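Local atomic coordinates of tetratricopeptide repeat protein (Parabacteroides merdae ATCC 43184, PDB entry 4R7S), a protein that is of unknown function but, as a tetratricopeptide repeat protein, probably serves as a helical scaffold for binding other proteins or peptides. Residues P106-I120 with D131-R144. Sequence-based numbering, arbitrary orientation. Where two conformers were deposited one is given.
With EDO (1,2-ethanediol), chain I.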
ATOM      1  N   PRO A 106      15.352 -13.706   5.177  1.00 48.24           N
ATOM      2  CA  PRO A 106      14.029 -14.290   5.439  1.00 47.46           C
ATOM      3  C   PRO A 106      13.299 -13.661   6.634  1.00 49.98           C
ATOM      4  O   PRO A 106      12.147 -14.034   6.864  1.00 48.68           O
ATOM      5  CB  PRO A 106      14.342 -15.782   5.685  1.00 49.78           C
ATOM      6  CG  PRO A 106      15.739 -16.004   5.161  1.00 53.74           C
ATOM      7  CD  PRO A 106      16.421 -14.704   5.424  1.00 49.47           C
ATOM      8  N   GLU A 107      13.927 -12.692   7.356  1.00 45.84           N
ATOM      9  CA  GLU A 107      13.294 -12.052   8.520  1.00 45.09           C
ATOM     10  C   GLU A 107      12.998 -10.550   8.315  1.00 47.61           C
ATOM     11  O   GLU A 107      12.726  -9.850   9.306  1.00 46.11           O
ATOM     12  CB  GLU A 107      14.150 -12.237   9.788  1.00 46.46           C
ATOM     13  CG  GLU A 107      14.371 -13.680  10.203  1.00 55.80           C
ATOM     14  CD  GLU A 107      15.009 -13.894  11.566  1.00 78.77           C
ATOM     15  OE1 GLU A 107      15.235 -12.896  12.293  1.00 66.99           O
ATOM     16  OE2 GLU A 107      15.246 -15.072  11.924  1.00 75.48           O
ATOM     17  N   HIS A 108      13.042 -10.053   7.055  1.00 44.40           N
ATOM     18  CA  HIS A 108      12.773  -8.636   6.746  1.00 44.28           C
ATOM     19  C   HIS A 108      11.255  -8.407   6.801  1.00 47.52           C
ATOM     20  O   HIS A 108      10.517  -8.825   5.901  1.00 46.66           O
ATOM     21  CB  HIS A 108      13.377  -8.236   5.384  1.00 45.30           C
ATOM     22  CG  HIS A 108      13.392  -6.757   5.131  1.00 49.02           C
ATOM     23  ND1 HIS A 108      12.598  -6.185   4.153  1.00 51.09           N
ATOM     24  CD2 HIS A 108      14.138  -5.783   5.707  1.00 51.40           C
ATOM     25  CE1 HIS A 108      12.851  -4.888   4.189  1.00 50.51           C
ATOM     26  NE2 HIS A 108      13.777  -4.596   5.102  1.00 51.08           N
ATOM     27  N   GLN A 109      10.802  -7.773   7.893  1.00 43.34           N
ATOM     28  CA  GLN A 109       9.393  -7.556   8.234  1.00 42.16           C
ATOM     29  C   GLN A 109       8.588  -6.761   7.197  1.00 43.81           C
ATOM     30  O   GLN A 109       7.459  -7.151   6.929  1.00 43.64           O
ATOM     31  CB  GLN A 109       9.242  -6.938   9.632  1.00 42.69           C
ATOM     32  CG  GLN A 109       9.683  -7.925  10.715  1.00 40.13           C
ATOM     33  CD  GLN A 109       9.501  -7.428  12.131  1.00 50.74           C
ATOM     34  OE1 GLN A 109       8.435  -6.957  12.527  1.00 51.40           O
ATOM     35  NE2 GLN A 109      10.518  -7.606  12.958  1.00 41.79           N
ATOM     36  N   GLU A 110       9.124  -5.695   6.607  1.00 39.58           N
ATOM     37  CA  GLU A 110       8.341  -4.965   5.601  1.00 37.97           C
ATOM     38  C   GLU A 110       8.098  -5.833   4.366  1.00 42.21           C
ATOM     39  O   GLU A 110       6.997  -5.794   3.817  1.00 41.58           O
ATOM     40  CB  GLU A 110       9.014  -3.652   5.195  1.00 38.81           C
ATOM     41  CG  GLU A 110       8.198  -2.828   4.200  1.00 41.09           C
ATOM     42  CD  GLU A 110       7.001  -2.090   4.774  1.00 55.07           C
ATOM     43  OE1 GLU A 110       6.895  -1.970   6.018  1.00 37.98           O
ATOM     44  OE2 GLU A 110       6.184  -1.591   3.970  1.00 48.50           O
ATOM     45  N   ALA A 111       9.125  -6.601   3.936  1.00 39.23           N
ATOM     46  CA  ALA A 111       9.029  -7.489   2.776  1.00 40.21           C
ATOM     47  C   ALA A 111       8.005  -8.620   3.038  1.00 43.12           C
ATOM     48  O   ALA A 111       7.169  -8.892   2.174  1.00 42.22           O
ATOM     49  CB  ALA A 111      10.399  -8.083   2.439  1.00 41.48           C
ATOM     50  N   LEU A 112       8.065  -9.241   4.232  1.00 39.21           N
ATOM     51  CA  LEU A 112       7.158 -10.309   4.639  1.00 39.48           C
ATOM     52  C   LEU A 112       5.709  -9.826   4.614  1.00 44.06           C
ATOM     53  O   LEU A 112       4.848 -10.520   4.071  1.00 44.28           O
ATOM     54  CB  LEU A 112       7.524 -10.833   6.039  1.00 39.15           C
ATOM     55  CG  LEU A 112       8.754 -11.727   6.140  1.00 43.28           C
ATOM     56  CD1 LEU A 112       9.237 -11.809   7.563  1.00 42.47           C
ATOM     57  CD2 LEU A 112       8.482 -13.123   5.561  1.00 46.47           C
ATOM     58  N   TYR A 113       5.454  -8.634   5.178  1.00 41.39           N
ATOM     59  CA  TYR A 113       4.117  -8.046   5.249  1.00 41.90           C
ATOM     60  C   TYR A 113       3.556  -7.783   3.866  1.00 44.42           C
ATOM     61  O   TYR A 113       2.421  -8.157   3.599  1.00 44.40           O
ATOM     62  CB  TYR A 113       4.113  -6.746   6.069  1.00 43.29           C
ATOM     63  CG  TYR A 113       2.737  -6.134   6.220  1.00 45.88           C
ATOM     64  CD1 TYR A 113       1.735  -6.785   6.939  1.00 48.16           C
ATOM     65  CD2 TYR A 113       2.437  -4.894   5.662  1.00 46.45           C
ATOM     66  CE1 TYR A 113       0.455  -6.240   7.052  1.00 49.64           C
ATOM     67  CE2 TYR A 113       1.164  -4.334   5.778  1.00 46.90           C
ATOM     68  CZ  TYR A 113       0.178  -5.009   6.477  1.00 56.70           C
ATOM     69  OH  TYR A 113      -1.065  -4.444   6.608  1.00 62.23           O
ATOM     70  N   CYS A 114       4.354  -7.170   2.989  1.00 39.79           N
ATOM     71  CA  CYS A 114       3.942  -6.812   1.636  1.00 38.83           C
ATOM     72  C   CYS A 114       3.746  -8.039   0.771  1.00 40.54           C
ATOM     73  O   CYS A 114       2.772  -8.078   0.021  1.00 40.74           O
ATOM     74  CB  CYS A 114       4.930  -5.838   1.009  1.00 39.12           C
ATOM     75  SG  CYS A 114       4.915  -4.194   1.764  1.00 42.53           S
ATOM     76  N   ARG A 115       4.620  -9.057   0.897  1.00 35.61           N
ATOM     77  CA  ARG A 115       4.470 -10.292   0.138  1.00 35.24           C
ATOM     78  C   ARG A 115       3.223 -11.014   0.613  1.00 39.43           C
ATOM     79  O   ARG A 115       2.477 -11.537  -0.218  1.00 38.50           O
ATOM     80  CB  ARG A 115       5.709 -11.199   0.232  1.00 35.49           C
ATOM     81  CG  ARG A 115       5.729 -12.289  -0.855  1.00 35.52           C
ATOM     82  CD  ARG A 115       6.979 -13.149  -0.847  1.00 43.34           C
ATOM     83  NE  ARG A 115       7.158 -13.951   0.372  1.00 40.82           N
ATOM     84  CZ  ARG A 115       8.177 -14.786   0.565  1.00 53.39           C
ATOM     85  NH1 ARG A 115       9.097 -14.957  -0.382  1.00 41.35           N
ATOM     86  NH2 ARG A 115       8.285 -15.457   1.701  1.00 38.53           N
ATOM     87  N   GLY A 116       3.003 -11.006   1.934  1.00 36.85           N
ATOM     88  CA  GLY A 116       1.831 -11.599   2.568  1.00 36.82           C
ATOM     89  C   GLY A 116       0.542 -11.088   1.955  1.00 41.53           C
ATOM     90  O   GLY A 116      -0.302 -11.882   1.536  1.00 42.18           O
ATOM     91  N   LEU A 117       0.411  -9.758   1.851  1.00 38.37           N
ATOM     92  CA  LEU A 117      -0.730  -9.084   1.227  1.00 38.54           C
ATOM     93  C   LEU A 117      -0.867  -9.493  -0.232  1.00 45.81           C
ATOM     94  O   LEU A 117      -1.989  -9.787  -0.660  1.00 47.13           O
ATOM     95  CB  LEU A 117      -0.580  -7.559   1.308  1.00 38.35           C
ATOM     96  CG  LEU A 117      -0.604  -6.906   2.696  1.00 43.24           C
ATOM     97  CD1 LEU A 117      -0.471  -5.393   2.570  1.00 43.33           C
ATOM     98  CD2 LEU A 117      -1.884  -7.252   3.476  1.00 43.59           C
ATOM     99  N   LEU A 118       0.269  -9.512  -1.003  1.00 42.20           N
ATOM    100  CA  LEU A 118       0.271  -9.914  -2.415  1.00 42.10           C
ATOM    101  C   LEU A 118      -0.273 -11.312  -2.576  1.00 46.35           C
ATOM    102  O   LEU A 118      -1.036 -11.564  -3.516  1.00 47.59           O
ATOM    103  CB  LEU A 118       1.669  -9.872  -3.044  1.00 42.50           C
ATOM    104  CG  LEU A 118       2.214  -8.554  -3.521  1.00 48.01           C
ATOM    105  CD1 LEU A 118       3.523  -8.781  -4.223  1.00 48.85           C
ATOM    106  CD2 LEU A 118       1.244  -7.851  -4.482  1.00 52.37           C
ATOM    107  N   TYR A 119       0.136 -12.228  -1.672  1.00 40.63           N
ATOM    108  CA  TYR A 119      -0.295 -13.611  -1.699  1.00 40.97           C
ATOM    109  C   TYR A 119      -1.816 -13.694  -1.461  1.00 48.54           C
ATOM    110  O   TYR A 119      -2.477 -14.552  -2.062  1.00 50.27           O
ATOM    111  CB  TYR A 119       0.479 -14.454  -0.665  1.00 41.13           C
ATOM    112  CG  TYR A 119       1.833 -14.970  -1.120  1.00 42.58           C
ATOM    113  CD1 TYR A 119       2.031 -15.421  -2.426  1.00 44.87           C
ATOM    114  CD2 TYR A 119       2.892 -15.093  -0.220  1.00 42.80           C
ATOM    115  CE1 TYR A 119       3.261 -15.945  -2.835  1.00 43.73           C
ATOM    116  CE2 TYR A 119       4.123 -15.614  -0.617  1.00 44.00           C
ATOM    117  CZ  TYR A 119       4.305 -16.035  -1.929  1.00 48.73           C
ATOM    118  OH  TYR A 119       5.510 -16.564  -2.322  1.00 43.58           O
ATOM    119  N   ILE A 120      -2.378 -12.780  -0.623  1.00 43.77           N
ATOM    120  CA  ILE A 120      -3.819 -12.745  -0.362  1.00 42.55           C
ATOM    121  C   ILE A 120      -4.507 -12.399  -1.686  1.00 48.94           C
ATOM    122  O   ILE A 120      -5.369 -13.147  -2.143  1.00 50.56           O
ATOM    123  CB  ILE A 120      -4.212 -11.777   0.789  1.00 43.71           C
ATOM    124  CG1 ILE A 120      -3.802 -12.319   2.163  1.00 42.03           C
ATOM    125  CG2 ILE A 120      -5.714 -11.469   0.762  1.00 46.40           C
ATOM    126  CD1 ILE A 120      -3.868 -11.258   3.293  1.00 38.58           C
ATOM    127  N   ASP A 131       3.828 -16.065   5.856  1.00 41.81           N
ATOM    128  CA  ASP A 131       4.511 -14.770   5.906  1.00 41.07           C
ATOM    129  C   ASP A 131       4.078 -13.948   7.120  1.00 42.20           C
ATOM    130  O   ASP A 131       4.921 -13.267   7.708  1.00 41.18           O
ATOM    131  CB  ASP A 131       4.294 -13.971   4.606  1.00 42.94           C
ATOM    132  CG  ASP A 131       5.179 -14.398   3.435  1.00 48.49           C
ATOM    133  OD1 ASP A 131       6.071 -15.260   3.638  1.00 49.58           O
ATOM    134  OD2 ASP A 131       4.974 -13.879   2.323  1.00 49.55           O
ATOM    135  N   PHE A 132       2.790 -14.017   7.513  1.00 37.15           N
ATOM    136  CA  PHE A 132       2.335 -13.284   8.707  1.00 35.61           C
ATOM    137  C   PHE A 132       2.833 -14.011   9.968  1.00 40.56           C
ATOM    138  O   PHE A 132       3.271 -13.351  10.917  1.00 40.99           O
ATOM    139  CB  PHE A 132       0.818 -13.055   8.711  1.00 35.71           C
ATOM    140  CG  PHE A 132       0.327 -12.310   7.488  1.00 36.12           C
ATOM    141  CD1 PHE A 132       0.882 -11.082   7.126  1.00 38.08           C
ATOM    142  CD2 PHE A 132      -0.688 -12.834   6.695  1.00 37.96           C
ATOM    143  CE1 PHE A 132       0.456 -10.413   5.975  1.00 38.89           C
ATOM    144  CE2 PHE A 132      -1.136 -12.149   5.554  1.00 40.64           C
ATOM    145  CZ  PHE A 132      -0.561 -10.947   5.202  1.00 38.77           C
ATOM    146  N   ASP A 133       2.906 -15.352   9.919  1.00 37.08           N
ATOM    147  CA  ASP A 133       3.457 -16.122  11.044  1.00 37.46           C
ATOM    148  C   ASP A 133       4.943 -15.813  11.240  1.00 44.50           C
ATOM    149  O   ASP A 133       5.375 -15.669  12.380  1.00 45.57           O
ATOM    150  CB  ASP A 133       3.249 -17.626  10.849  1.00 38.60           C
ATOM    151  CG  ASP A 133       1.822 -18.106  11.056  1.00 49.39           C
ATOM    152  OD1 ASP A 133       1.076 -17.458  11.841  1.00 45.80           O
ATOM    153  OD2 ASP A 133       1.460 -19.163  10.473  1.00 61.48           O
ATOM    154  N   LYS A 134       5.714 -15.670  10.129  1.00 41.26           N
ATOM    155  CA  LYS A 134       7.148 -15.349  10.159  1.00 41.21           C
ATOM    156  C   LYS A 134       7.374 -14.047  10.892  1.00 45.09           C
ATOM    157  O   LYS A 134       8.316 -13.976  11.671  1.00 46.38           O
ATOM    158  CB  LYS A 134       7.759 -15.285   8.738  1.00 43.48           C
ATOM    159  CG  LYS A 134       9.296 -15.360   8.690  1.00 55.34           C
ATOM    160  CD  LYS A 134       9.873 -16.759   8.980  1.00 62.92           C
ATOM    161  CE  LYS A 134      11.373 -16.755   9.145  1.00 66.51           C
ATOM    162  NZ  LYS A 134      11.889 -18.100   9.519  1.00 82.83           N
ATOM    163  N   ILE A 135       6.514 -13.023  10.658  1.00 40.47           N
ATOM    164  CA  ILE A 135       6.596 -11.726  11.344  1.00 39.08           C
ATOM    165  C   ILE A 135       6.398 -11.935  12.856  1.00 45.70           C
ATOM    166  O   ILE A 135       7.245 -11.524  13.641  1.00 45.46           O
ATOM    167  CB  ILE A 135       5.595 -10.673  10.791  1.00 39.87           C
ATOM    168  CG1 ILE A 135       5.790 -10.468   9.281  1.00 38.65           C
ATOM    169  CG2 ILE A 135       5.746  -9.346  11.568  1.00 40.14           C
ATOM    170  CD1 ILE A 135       4.811  -9.615   8.575  1.00 40.79           C
ATOM    171  N   LEU A 136       5.314 -12.615  13.250  1.00 43.82           N
ATOM    172  CA  LEU A 136       5.013 -12.873  14.661  1.00 44.72           C
ATOM    173  C   LEU A 136       6.082 -13.733  15.376  1.00 50.61           C
ATOM    174  O   LEU A 136       6.228 -13.639  16.593  1.00 50.82           O
ATOM    175  CB  LEU A 136       3.639 -13.520  14.791  1.00 44.28           C
ATOM    176  CG  LEU A 136       2.498 -12.553  14.587  1.00 47.72           C
ATOM    177  CD1 LEU A 136       1.249 -13.284  14.189  1.00 48.30           C
ATOM    178  CD2 LEU A 136       2.310 -11.646  15.807  1.00 46.58           C
ATOM    179  N   GLU A 137       6.832 -14.536  14.621  1.00 47.42           N
ATOM    180  CA  GLU A 137       7.906 -15.380  15.138  1.00 47.95           C
ATOM    181  C   GLU A 137       9.122 -14.484  15.465  1.00 53.98           C
ATOM    182  O   GLU A 137       9.865 -14.802  16.402  1.00 55.61           O
ATOM    183  CB  GLU A 137       8.225 -16.471  14.091  1.00 49.36           C
ATOM    184  CG  GLU A 137       9.541 -17.220  14.199  1.00 58.36           C
ATOM    185  CD  GLU A 137       9.844 -18.105  13.000  1.00 89.23           C
ATOM    186  OE1 GLU A 137       8.885 -18.590  12.351  1.00 85.28           O
ATOM    187  OE2 GLU A 137      11.046 -18.308  12.703  1.00 90.29           O
ATOM    188  N   VAL A 138       9.309 -13.352  14.720  1.00 48.43           N
ATOM    189  CA  VAL A 138      10.440 -12.434  14.970  1.00 47.69           C
ATOM    190  C   VAL A 138       9.979 -11.205  15.784  1.00 51.20           C
ATOM    191  O   VAL A 138      10.803 -10.510  16.361  1.00 52.17           O
ATOM    192  CB  VAL A 138      11.232 -11.994  13.691  1.00 51.06           C
ATOM    193  CG1 VAL A 138      11.657 -13.186  12.838  1.00 50.66           C
ATOM    194  CG2 VAL A 138      10.463 -10.983  12.857  1.00 50.65           C
ATOM    195  N   ASN A 139       8.681 -10.936  15.819  1.00 47.85           N
ATOM    196  CA  ASN A 139       8.117  -9.773  16.496  1.00 47.47           C
ATOM    197  C   ASN A 139       6.725 -10.154  16.950  1.00 53.98           C
ATOM    198  O   ASN A 139       5.736  -9.912  16.245  1.00 53.25           O
ATOM    199  CB  ASN A 139       8.139  -8.573  15.538  1.00 42.24           C
ATOM    200  CG  ASN A 139       7.509  -7.291  16.003  1.00 57.97           C
ATOM    201  OD1 ASN A 139       7.164  -7.114  17.166  1.00 56.70           O
ATOM    202  ND2 ASN A 139       7.352  -6.356  15.079  1.00 51.97           N
ATOM    203  N   GLU A 140       6.656 -10.777  18.134  0.50 52.14           N
ATOM    204  CA  GLU A 140       5.425 -11.244  18.779  0.50 52.27           C
ATOM    205  C   GLU A 140       4.415 -10.108  18.918  0.50 55.52           C
ATOM    206  O   GLU A 140       3.210 -10.335  18.803  0.50 54.84           O
ATOM    207  CB  GLU A 140       5.762 -11.836  20.168  0.50 54.28           C
ATOM    208  CG  GLU A 140       4.579 -12.433  20.925  0.50 66.80           C
ATOM    209  CD  GLU A 140       4.869 -12.988  22.307  0.50 87.69           C
ATOM    210  OE1 GLU A 140       5.955 -13.583  22.502  0.50 89.14           O
ATOM    211  OE2 GLU A 140       3.968 -12.908  23.172  0.50 77.40           O
ATOM    212  N   LYS A 141       4.924  -8.885  19.124  1.00 52.01           N
ATOM    213  CA  LYS A 141       4.136  -7.683  19.373  1.00 51.70           C
ATOM    214  C   LYS A 141       3.487  -7.105  18.110  1.00 53.96           C
ATOM    215  O   LYS A 141       2.612  -6.257  18.256  1.00 54.72           O
ATOM    216  CB  LYS A 141       5.025  -6.622  20.054  1.00 55.06           C
ATOM    217  N   SER A 142       3.865  -7.573  16.890  1.00 48.96           N
ATOM    218  CA  SER A 142       3.343  -7.043  15.610  1.00 47.95           C
ATOM    219  C   SER A 142       1.818  -7.070  15.493  1.00 52.00           C
ATOM    220  O   SER A 142       1.190  -8.133  15.521  1.00 53.14           O
ATOM    221  CB  SER A 142       3.945  -7.778  14.415  1.00 50.06           C
ATOM    222  OG  SER A 142       3.450  -7.249  13.195  1.00 51.36           O
ATOM    223  N   VAL A 143       1.245  -5.894  15.299  1.00 46.68           N
ATOM    224  CA  VAL A 143      -0.187  -5.696  15.131  1.00 45.46           C
ATOM    225  C   VAL A 143      -0.566  -5.978  13.679  1.00 50.47           C
ATOM    226  O   VAL A 143      -1.572  -6.666  13.423  1.00 51.32           O
ATOM    227  CB  VAL A 143      -0.549  -4.245  15.545  1.00 48.69           C
ATOM    228  CG1 VAL A 143      -1.930  -3.832  15.054  1.00 47.69           C
ATOM    229  CG2 VAL A 143      -0.402  -4.047  17.052  1.00 48.65           C
ATOM    230  N   ARG A 144       0.222  -5.434  12.721  1.00 44.86           N
ATOM    231  CA  ARG A 144      -0.098  -5.594  11.300  1.00 43.86           C
ATOM    232  C   ARG A 144      -0.011  -7.052  10.846  1.00 44.69           C
ATOM    233  O   ARG A 144      -0.721  -7.410   9.905  1.00 45.32           O
ATOM    234  CB  ARG A 144       0.720  -4.664  10.377  1.00 44.51           C
ATOM    235  CG  ARG A 144       2.210  -4.901  10.344  1.00 46.86           C
ATOM    236  CD  ARG A 144       2.895  -3.855   9.496  1.00 50.83           C
ATOM    237  NE  ARG A 144       4.296  -4.224   9.326  1.00 60.44           N
ATOM    238  CZ  ARG A 144       5.118  -3.695   8.429  1.00 70.07           C
ATOM    239  NH1 ARG A 144       4.698  -2.726   7.620  1.00 48.46           N
ATOM    240  NH2 ARG A 144       6.371  -4.125   8.336  1.00 53.42           N
TER
HETATM  241  C1  EDO I 307       1.554  -1.924   2.944  1.00 79.09           C
HETATM  242  O1  EDO I 307       1.266  -1.940   1.553  1.00 79.71           O
HETATM  243  C2  EDO I 307       2.877  -1.151   3.202  1.00 79.29           C
HETATM  244  O2  EDO I 307       3.139  -1.063   4.598  1.00 78.83           O
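D131 enters helix 109-120 as a knob among L112, R115, G116 and Y119, and R115 grips its carboxylate side-on. R115 NE bonds D131 OD2 (2.9 Å) and R115 NH2 bonds D131 OD1 (2.9 Å), both nearly straight and on the syn side, with the two planes 12° apart. The remaining R115 nitrogen, NH1, bonds N99 of helix 91-104. The next residue, F132, is a second knob, set among Y113, G116, L117 and I120; F132 CZ comes to 3.4 Å from G116 C, with I120 CD1 at the ring edge. Between the helices I135 CG1 packs on L112 CB (3.7 Å). R144, from the start of helix 143-156, lies along Y113: its CD stands over the ring centre and the guanidinium continues flat on the ring. With chi1 at 65° and the rest stretched out, R144 runs across Y113 to E110. R144 NH1 meets E110 OE1 at 2.8 Å, and NH2 makes a longer, more bent bond to the same oxygen, both from above one carboxylate face. N139 ND2 donates to a lone pair of Q109 OE1 (2.8 Å). The near-antiparallel helix pairing (156°) is of the kind on which tetratricopeptide repeats are built. The bidentate D131–R115 pair should fix the rotation of both groups, while Y113 and E110 together probably hold the R144 guanidinium in one orientation.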